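Local structure of macrolide 2'-phosphotransferase MphH (Brachybacterium faecium, 5UXD) at residues Met230-Gln233 with Val234-Ser238; Ala260-Cys263 with Thr264-Ser268; Ala239-Glu242 with Val243-Ala247; Ser118-Tyr121 with Ala122-Leu125. The protein binds azithromycin and probably inactivates macrolide antibiotics by transferring a phosphate group from a nucleotide to their 2'-hydroxyl. All blocks are in the same frame, centred on the assembly; numbering follows the deposited sequence.

Interaction 1 (Met230-Gln233 with Val234-Ser238); sequences MFHQ and VSAPS. With ZIT (azithromycin), chain C; SO4 (sulfate ion), chain D.
The short helix 230-235 ends here, and the chain turns at A236 and P237 into helix 238-250; H232 and A236, four residues apart, mark the turn. The methyl of A236 lies over one face of the H232 imidazole, its CB 3.8 Å from the ring centroid and 15° off the ring normal, a CH-pi contact. H232 swings its ring to that side because CG is anti to the backbone N (chi1 -164°). The carbonyl of H232 is also doubly held. A236 N donates to H232 O at 2.9 Å, nearly in line with the carbonyl, while S235 N reaches the same H232 O at 3.2 Å from well above the carbonyl plane. Two residues before A236, V234 N donates to M230 O at 2.9 Å. A water spans the helix end, donating to Q233 O (2.7 Å) and to A236 O. P237 takes the N-cap position of the next helix, and the first residue of that helix, S238, binds a sulfate, probably from the crystallisation liquor: its N donates to sulfate O3 at 2.9 Å, and its OG bonds sulfate O2. At the opposite end of the segment F231 lines the azithromycin pocket, where CE1 lies 3.5 Å from C17 of the macrolide; its ring also meets that of Y200. Through F231 the helix thus offers the drug apolar carbon. The anion, in contrast, sits at the start of a helix, held by the N-H of S238, where the helix dipole would probably favour negative charge.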
# COMPACT_ATOMS: atom_id res chain seq x y z
N MET A 230 -5.81 -0.87 9.98
CA MET A 230 -6.42 -2.25 9.92
C MET A 230 -5.52 -3.53 9.82
O MET A 230 -5.69 -4.62 10.49
CB MET A 230 -7.42 -2.31 8.78
CG MET A 230 -6.79 -2.22 7.42
SD MET A 230 -8.04 -2.33 6.14
CE MET A 230 -8.93 -3.77 6.68
N PHE A 231 -4.40 -3.37 9.11
CA PHE A 231 -3.54 -4.55 9.02
C PHE A 231 -2.87 -4.85 10.35
O PHE A 231 -2.71 -6.02 10.72
CB PHE A 231 -2.51 -4.36 7.88
CG PHE A 231 -3.16 -4.14 6.52
CD1 PHE A 231 -3.80 -5.17 5.87
CD2 PHE A 231 -3.17 -2.87 5.93
CE1 PHE A 231 -4.43 -4.96 4.63
CE2 PHE A 231 -3.79 -2.66 4.70
CZ PHE A 231 -4.42 -3.71 4.06
N HIS A 232 -2.49 -3.81 11.10
CA HIS A 232 -2.01 -4.01 12.46
C HIS A 232 -3.11 -4.58 13.36
O HIS A 232 -2.85 -5.48 14.17
CB HIS A 232 -1.48 -2.69 13.02
CG HIS A 232 -0.62 -2.84 14.24
ND1 HIS A 232 -1.05 -2.45 15.49
CD2 HIS A 232 0.62 -3.34 14.41
CE1 HIS A 232 -0.10 -2.70 16.38
NE2 HIS A 232 0.93 -3.25 15.75
N GLN A 233 -4.34 -4.07 13.22
CA GLN A 233 -5.41 -4.52 14.09
C GLN A 233 -5.69 -6.01 13.92
O GLN A 233 -5.94 -6.71 14.91
CB GLN A 233 -6.69 -3.71 13.85
CG GLN A 233 -7.73 -3.86 14.97
CD GLN A 233 -8.62 -5.09 14.78
OE1 GLN A 233 -8.93 -5.47 13.66
NE2 GLN A 233 -9.05 -5.70 15.88
N VAL A 234 -5.63 -6.51 12.69
CA VAL A 234 -5.98 -7.92 12.49
C VAL A 234 -4.83 -8.86 12.86
O VAL A 234 -5.07 -10.05 13.11
CB VAL A 234 -6.47 -8.16 11.05
CG1 VAL A 234 -7.78 -7.40 10.79
CG2 VAL A 234 -5.41 -7.76 10.06
N SER A 235 -3.58 -8.37 12.95
CA SER A 235 -2.44 -9.25 13.17
C SER A 235 -1.83 -9.16 14.57
O SER A 235 -1.19 -10.13 15.01
CB SER A 235 -1.33 -8.98 12.13
OG SER A 235 -0.71 -7.71 12.32
N ALA A 236 -2.01 -8.07 15.25
CA ALA A 236 -1.38 -7.83 16.54
C ALA A 236 -2.32 -8.19 17.69
O ALA A 236 -3.54 -8.08 17.55
CB ALA A 236 -0.97 -6.36 16.66
N PRO A 237 -1.80 -8.63 18.84
CA PRO A 237 -2.65 -8.78 20.02
C PRO A 237 -3.37 -7.47 20.32
O PRO A 237 -2.86 -6.38 20.03
CB PRO A 237 -1.65 -9.13 21.14
CG PRO A 237 -0.42 -9.63 20.42
CD PRO A 237 -0.37 -8.85 19.14
N SER A 238 -4.56 -7.59 20.91
CA SER A 238 -5.38 -6.41 21.12
C SER A 238 -4.68 -5.36 21.99
O SER A 238 -4.85 -4.16 21.78
CB SER A 238 -6.73 -6.80 21.72
OG SER A 238 -6.55 -7.37 23.01
C1 ZIT C . -3.20 -8.86 1.96
C2 ZIT C . -3.36 -7.74 0.88
C3 ZIT C . -4.19 -8.37 -0.22
C4 ZIT C . -3.15 -8.87 -1.27
C5 ZIT C . -3.83 -9.51 -2.49
C6 ZIT C . -3.59 -10.99 -2.44
C7 ZIT C . -2.19 -11.34 -3.00
C8 ZIT C . -1.98 -12.89 -2.94
C9 ZIT C . -0.98 -13.28 -1.81
N10 ZIT C . -1.71 -13.32 -0.44
C11 ZIT C . -0.86 -12.99 0.69
C12 ZIT C . -1.67 -12.17 1.71
C13 ZIT C . -0.87 -11.44 2.79
C14 ZIT C . -1.72 -10.30 3.35
C15 ZIT C . -1.09 -9.77 4.62
C16 ZIT C . -1.81 -8.47 5.09
C17 ZIT C . -3.90 -6.49 1.49
C18 ZIT C . -2.25 -7.72 -1.64
C19 ZIT C . -4.68 -11.70 -3.26
C20 ZIT C . -1.50 -13.37 -4.23
C21 ZIT C . -2.39 -14.61 -0.28
C22 ZIT C . -0.27 -14.23 1.33
C23 ZIT C . 0.43 -10.84 2.23
O1 ZIT C . -4.18 -9.43 2.41
O6 ZIT C . -3.66 -11.46 -1.11
O12 ZIT C . -2.61 -12.99 2.37
O13 ZIT C . -0.55 -12.36 3.85
O14 ZIT C . -1.80 -9.21 2.41
C1A ZIT C . -4.15 -8.14 -4.43
C2A ZIT C . -3.42 -7.43 -5.55
C3A ZIT C . -4.32 -6.44 -6.19
C4A ZIT C . -5.57 -7.08 -6.65
C5A ZIT C . -6.22 -8.00 -5.61
C6A ZIT C . -7.27 -8.84 -6.20
C7A ZIT C . -3.32 -6.69 -8.38
C8A ZIT C . -4.39 -4.64 -7.85
O1A ZIT C . -3.29 -8.97 -3.70
O2A ZIT C . -2.24 -6.78 -5.07
N3A ZIT C . -3.61 -5.76 -7.32
O5A ZIT C . -5.26 -8.93 -4.97
C1B ZIT C . -6.47 -7.61 -0.19
C2B ZIT C . -7.18 -6.28 -0.21
C3B ZIT C . -7.74 -5.94 -1.54
C4B ZIT C . -8.58 -7.05 -2.06
C5B ZIT C . -7.79 -8.32 -2.13
C6B ZIT C . -8.68 -9.38 -2.69
C7B ZIT C . -8.60 -4.62 -1.40
C8B ZIT C . -6.12 -4.46 -2.57
O1B ZIT C . -5.19 -7.49 -0.79
O3B ZIT C . -6.67 -5.75 -2.49
O4B ZIT C . -8.96 -6.76 -3.43
O5B ZIT C . -7.25 -8.73 -0.82
S SO4 D . -5.95 -10.86 22.19
O1 SO4 D . -4.60 -11.42 22.25
O2 SO4 D . -6.11 -9.95 23.31
O3 SO4 D . -6.07 -10.11 20.94
O4 SO4 D . -6.94 -11.93 22.25
O HOH W 1 -5.66 -6.32 17.61

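Interaction 2 (Ala260-Cys263 with Thr264-Ser268); sequences ARHC and TEMFS
M266 folds its thioether back toward the imidazole of H262, one turn earlier on helix 259-268. The methyl CE of M266 comes to 3.8 Å from H262 NE2, and SD lies 4.6 Å from the ring centroid, 37° off the ring normal, an oblique Met-aromatic contact. The turn about CG-SD (chi3 48°) brings the methyl obliquely up to the NE2 and CD2 side of the ring, after a CB-CG-SD run that is otherwise extended. Both ring nitrogens of H262 are occupied, NE2 by D224 OD2 and ND1 by W181 NE1. Since an indole N-H can only donate, this is consistent with a neutral imidazole protonated at NE2, its rotation fixed from two sides. The backbones of the pair are joined as well, M266 N donating to H262 O at 2.8 Å. On another face of the helix E265 doubles back at chi2 over the preceding turn, and its CG packs 3.5 Å from R261 O. A water then donates to both R261 O and E265 OE2, 2.7 Å from the latter, while OE1 of the same carboxylate forms a salt bridge with R177. Further along, S268 OG bonds E265 O at 2.7 Å. The helix is thus set between two others: helix 172-183 meets it through R177, W178 and W181, and helix 230-235 packs on it through M230 on M266 and F267, with V234 also on F267.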
# COMPACT_ATOMS: atom_id res chain seq x y z
N ALA A 260 -11.57 -0.45 16.13
CA ALA A 260 -11.00 -1.78 16.03
C ALA A 260 -12.01 -2.75 15.44
O ALA A 260 -11.67 -3.58 14.59
CB ALA A 260 -10.49 -2.26 17.40
N ARG A 261 -13.28 -2.62 15.86
CA ARG A 261 -14.35 -3.44 15.29
C ARG A 261 -14.42 -3.26 13.78
O ARG A 261 -14.42 -4.23 13.02
CB ARG A 261 -15.68 -3.06 15.96
CG ARG A 261 -16.94 -3.65 15.34
CD ARG A 261 -18.20 -2.93 15.87
NE ARG A 261 -18.23 -2.89 17.33
CZ ARG A 261 -18.79 -1.92 18.06
NH1 ARG A 261 -19.39 -0.89 17.47
NH2 ARG A 261 -18.75 -1.99 19.38
N HIS A 262 -14.49 -2.00 13.34
CA HIS A 262 -14.48 -1.62 11.93
C HIS A 262 -13.33 -2.28 11.16
O HIS A 262 -13.52 -2.81 10.06
CB HIS A 262 -14.40 -0.09 11.85
CG HIS A 262 -14.46 0.48 10.46
ND1 HIS A 262 -15.48 0.19 9.58
CD2 HIS A 262 -13.64 1.35 9.82
CE1 HIS A 262 -15.28 0.85 8.45
NE2 HIS A 262 -14.17 1.56 8.57
N CYS A 263 -12.12 -2.25 11.73
CA CYS A 263 -10.94 -2.80 11.04
C CYS A 263 -11.13 -4.28 10.71
O CYS A 263 -10.84 -4.71 9.59
CB CYS A 263 -9.68 -2.62 11.90
SG CYS A 263 -9.03 -0.96 12.01
N THR A 264 -11.59 -5.07 11.68
CA THR A 264 -11.75 -6.51 11.45
C THR A 264 -12.88 -6.79 10.47
O THR A 264 -12.77 -7.68 9.62
CB THR A 264 -11.98 -7.23 12.79
OG1 THR A 264 -10.71 -7.42 13.43
CG2 THR A 264 -12.65 -8.60 12.58
N GLU A 265 -13.99 -6.04 10.56
CA GLU A 265 -15.06 -6.23 9.59
C GLU A 265 -14.59 -5.87 8.19
O GLU A 265 -14.88 -6.58 7.22
CB GLU A 265 -16.28 -5.38 9.96
CG GLU A 265 -16.96 -5.83 11.24
CD GLU A 265 -17.09 -7.34 11.30
OE1 GLU A 265 -17.98 -7.89 10.60
OE2 GLU A 265 -16.30 -7.96 12.03
N MET A 266 -13.86 -4.77 8.08
CA MET A 266 -13.36 -4.32 6.80
C MET A 266 -12.42 -5.34 6.16
O MET A 266 -12.47 -5.58 4.97
CB MET A 266 -12.70 -2.95 6.92
CG MET A 266 -12.33 -2.33 5.59
SD MET A 266 -12.20 -0.54 5.68
CE MET A 266 -11.18 -0.34 7.13
N PHE A 267 -11.54 -5.91 6.98
CA PHE A 267 -10.61 -6.93 6.49
C PHE A 267 -11.37 -8.14 5.98
O PHE A 267 -10.97 -8.76 4.98
CB PHE A 267 -9.64 -7.31 7.61
CG PHE A 267 -8.49 -8.14 7.16
CD1 PHE A 267 -7.34 -7.55 6.67
CD2 PHE A 267 -8.53 -9.52 7.26
CE1 PHE A 267 -6.25 -8.32 6.27
CE2 PHE A 267 -7.45 -10.30 6.86
CZ PHE A 267 -6.31 -9.69 6.37
N SER A 268 -12.48 -8.48 6.64
CA SER A 268 -13.28 -9.62 6.21
C SER A 268 -13.98 -9.38 4.88
O SER A 268 -14.43 -10.34 4.25
CB SER A 268 -14.33 -9.95 7.29
OG SER A 268 -15.52 -9.20 7.11
O HOH W 2 -15.06 -6.86 14.18

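Interaction 3 (Ala239-Glu242 with Val243-Ala247); sequences AIFE and VALQA
E242 OE1 is gripped by two waters, each donating to it at 2.8 Å, and both waters also donate to Q246 OE1 one turn on, the shorter of those bonds 3.2 Å long. The acid and amide oxygens, which with the carboxylate ionised would both be acceptors, are thereby joined by a doubled water bridge. Bends at chi2 in both side chains, 50° in E242 and 79° in Q246, curl the polar ends to the same water pair. The amide NE2 of Q246 turns to E250. The other carboxylate oxygen, E242 OE2, rests 3.6 Å from L245 CD1, the two side chains crossing at about a right angle. L245 in turn lies over a face of the F241 ring, with CG 4.1 Å from the centroid and 26° off the ring normal. Its CD1 comes to 3.5 Å from F241 CE2 and its CD2 also reaches the ring, so CG and both methyl branches lie against it. Main-chain bonds of the same spacing underlie these pairs: L245 N to F241 O and Q246 N to E242 O, each 2.9 Å. Elsewhere F241 meets L229, L259 and A260, while I240 and V243 face helix 119-133. Apolar side chains packed on the fold and a water-bridged acid and amide on the solvent side make this a typical amphipathic surface helix with i to i+4 pairing.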
# COMPACT_ATOMS: atom_id res chain seq x y z
N ALA A 239 -3.91 -5.79 23.00
CA ALA A 239 -3.22 -4.79 23.81
C ALA A 239 -2.10 -4.10 23.03
O ALA A 239 -1.72 -2.98 23.38
CB ALA A 239 -2.64 -5.41 25.08
N ILE A 240 -1.59 -4.75 21.99
CA ILE A 240 -0.56 -4.14 21.16
C ILE A 240 -1.18 -3.18 20.16
O ILE A 240 -0.64 -2.10 19.90
CB ILE A 240 0.27 -5.24 20.46
CG1 ILE A 240 0.94 -6.14 21.50
CG2 ILE A 240 1.30 -4.63 19.52
CD1 ILE A 240 1.96 -5.42 22.36
N PHE A 241 -2.35 -3.52 19.61
CA PHE A 241 -3.08 -2.53 18.82
C PHE A 241 -3.39 -1.29 19.65
O PHE A 241 -3.34 -0.16 19.14
CB PHE A 241 -4.37 -3.13 18.23
CG PHE A 241 -5.10 -2.17 17.29
CD1 PHE A 241 -4.51 -1.78 16.11
CD2 PHE A 241 -6.37 -1.68 17.61
CE1 PHE A 241 -5.15 -0.91 15.24
CE2 PHE A 241 -7.04 -0.79 16.73
CZ PHE A 241 -6.42 -0.41 15.55
N GLU A 242 -3.70 -1.48 20.94
CA GLU A 242 -3.99 -0.32 21.78
C GLU A 242 -2.76 0.57 21.96
O GLU A 242 -2.89 1.80 22.03
CB GLU A 242 -4.55 -0.77 23.13
CG GLU A 242 -4.78 0.35 24.15
CD GLU A 242 -5.57 1.53 23.57
OE1 GLU A 242 -5.17 2.69 23.81
OE2 GLU A 242 -6.59 1.29 22.90
N VAL A 243 -1.56 -0.02 22.03
CA VAL A 243 -0.33 0.78 22.07
C VAL A 243 -0.20 1.61 20.79
O VAL A 243 0.21 2.78 20.83
CB VAL A 243 0.90 -0.14 22.26
CG1 VAL A 243 2.20 0.58 21.90
CG2 VAL A 243 0.98 -0.68 23.69
N ALA A 244 -0.54 1.02 19.64
CA ALA A 244 -0.54 1.76 18.38
C ALA A 244 -1.55 2.90 18.39
O ALA A 244 -1.26 4.00 17.92
CB ALA A 244 -0.84 0.80 17.22
N LEU A 245 -2.76 2.64 18.90
CA LEU A 245 -3.78 3.68 19.01
C LEU A 245 -3.33 4.82 19.91
O LEU A 245 -3.67 5.99 19.66
CB LEU A 245 -5.07 3.07 19.53
CG LEU A 245 -5.88 2.22 18.56
CD1 LEU A 245 -7.08 1.62 19.30
CD2 LEU A 245 -6.35 3.10 17.40
N GLN A 246 -2.64 4.51 21.01
CA GLN A 246 -2.17 5.56 21.91
C GLN A 246 -1.14 6.46 21.22
O GLN A 246 -1.22 7.69 21.30
CB GLN A 246 -1.58 4.94 23.18
CG GLN A 246 -0.79 5.90 24.04
CD GLN A 246 -1.70 6.77 24.88
OE1 GLN A 246 -2.84 6.41 25.14
NE2 GLN A 246 -1.19 7.93 25.32
N ALA A 247 -0.18 5.85 20.53
CA ALA A 247 0.79 6.64 19.76
C ALA A 247 0.10 7.43 18.65
O ALA A 247 0.47 8.58 18.38
CB ALA A 247 1.88 5.71 19.19
O HOH W 3 -5.55 5.42 23.69
O HOH W 4 -3.26 3.21 25.78

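Interaction 4 (Ser118-Tyr121 with Ala122-Leu125); sequences STVY and ARSL
R123 and T119 run side by side in the same direction, and the arginine lays its guanidinium flat against the first turn of helix 119-133. One face of that group lies over T119 O and V120 N, with V120 CA 3.8 Å above the plane toward the rim. Its NH2 ends 3.7 Å from both V120 CG2 and T119 OG1. The turn at chi3 (-99°) folds the arginine chain over the backbone in this way. T119 O takes its hydrogen bond from R123 N, at 3.0 Å. On another side of the helix Y121 meets L125 obliquely: CE2 of the phenol ring is 4.2 Å from L125 CB, while L125 N bonds Y121 O at 2.8 Å. The helix starts at S118, the N-cap, whose OG accepts from Y121 N at 3.0 Å in an almost straight bond (175°) and is also hydrogen-bonded to E209 OE2. Around it, strand 210-214 takes V120 and S124 on R210, Y121 and L125 on I211, and S124 OG bonds I211 N. Helix 238-250 packs on T119, A122 and R123, and H232 of helix 230-235 fits against Y121, A122 and L125.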
# COMPACT_ATOMS: atom_id res chain seq x y z
N SER A 118 5.22 -6.72 18.74
CA SER A 118 6.24 -5.78 19.22
C SER A 118 5.60 -4.46 19.64
O SER A 118 4.87 -3.84 18.87
CB SER A 118 7.27 -5.52 18.12
OG SER A 118 8.03 -4.35 18.39
N THR A 119 5.91 -4.00 20.86
CA THR A 119 5.47 -2.66 21.24
C THR A 119 6.24 -1.57 20.50
O THR A 119 5.71 -0.48 20.27
CB THR A 119 5.63 -2.44 22.74
OG1 THR A 119 6.94 -2.86 23.13
CG2 THR A 119 4.60 -3.25 23.52
N VAL A 120 7.50 -1.85 20.14
CA VAL A 120 8.29 -0.85 19.41
C VAL A 120 7.66 -0.57 18.05
O VAL A 120 7.46 0.59 17.67
CB VAL A 120 9.75 -1.31 19.28
CG1 VAL A 120 10.50 -0.41 18.32
CG2 VAL A 120 10.42 -1.29 20.65
N TYR A 121 7.31 -1.63 17.30
CA TYR A 121 6.67 -1.44 16.00
C TYR A 121 5.31 -0.78 16.15
O TYR A 121 4.93 0.08 15.33
CB TYR A 121 6.52 -2.78 15.28
CG TYR A 121 6.00 -2.63 13.86
CD1 TYR A 121 6.87 -2.39 12.81
CD2 TYR A 121 4.63 -2.73 13.58
CE1 TYR A 121 6.41 -2.25 11.51
CE2 TYR A 121 4.16 -2.58 12.29
CZ TYR A 121 5.06 -2.35 11.26
OH TYR A 121 4.62 -2.21 9.96
N ALA A 122 4.53 -1.19 17.15
CA ALA A 122 3.22 -0.59 17.39
C ALA A 122 3.34 0.92 17.59
O ALA A 122 2.60 1.69 16.98
CB ALA A 122 2.55 -1.25 18.60
N ARG A 123 4.29 1.36 18.43
CA ARG A 123 4.43 2.80 18.64
C ARG A 123 4.96 3.50 17.40
O ARG A 123 4.54 4.63 17.09
CB ARG A 123 5.32 3.11 19.84
CG ARG A 123 4.73 2.67 21.15
CD ARG A 123 5.62 3.00 22.33
NE ARG A 123 6.39 1.84 22.74
CZ ARG A 123 7.70 1.72 22.59
NH1 ARG A 123 8.41 2.70 22.05
NH2 ARG A 123 8.31 0.62 23.00
N SER A 124 5.89 2.87 16.67
CA SER A 124 6.40 3.47 15.44
C SER A 124 5.29 3.63 14.41
O SER A 124 5.15 4.69 13.79
CB SER A 124 7.54 2.62 14.90
OG SER A 124 8.00 3.12 13.66
N LEU A 125 4.47 2.59 14.23
CA LEU A 125 3.38 2.64 13.27
C LEU A 125 2.38 3.74 13.62
O LEU A 125 1.99 4.54 12.76
CB LEU A 125 2.68 1.28 13.19
CG LEU A 125 1.47 1.31 12.26
CD1 LEU A 125 1.93 1.50 10.82
CD2 LEU A 125 0.65 0.04 12.38

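In the fold
Helix 230-235 of interaction 1 is touched by the other three contacts. Q233 OE1 lies 2.6 Å from T264 OG1 of interaction 2, a probable hydrogen bond, and H232 ND1 is 3.6 Å from F241 CD1 of interaction 3, while H232 CB is 3.5 Å from L125 CD2 of interaction 4. Interactions 3 and 4 touch, V243 CG1 3.4 Å from R123 CG; interactions 2 and 4 stay about 10 Å apart at their nearest atoms. F231 borders azithromycin, and its side chain is about 7 Å from that of H203, which binds magnesium, absent here, in another structure of this protein; the side chain of Y121 is about 8 Å from that of H203.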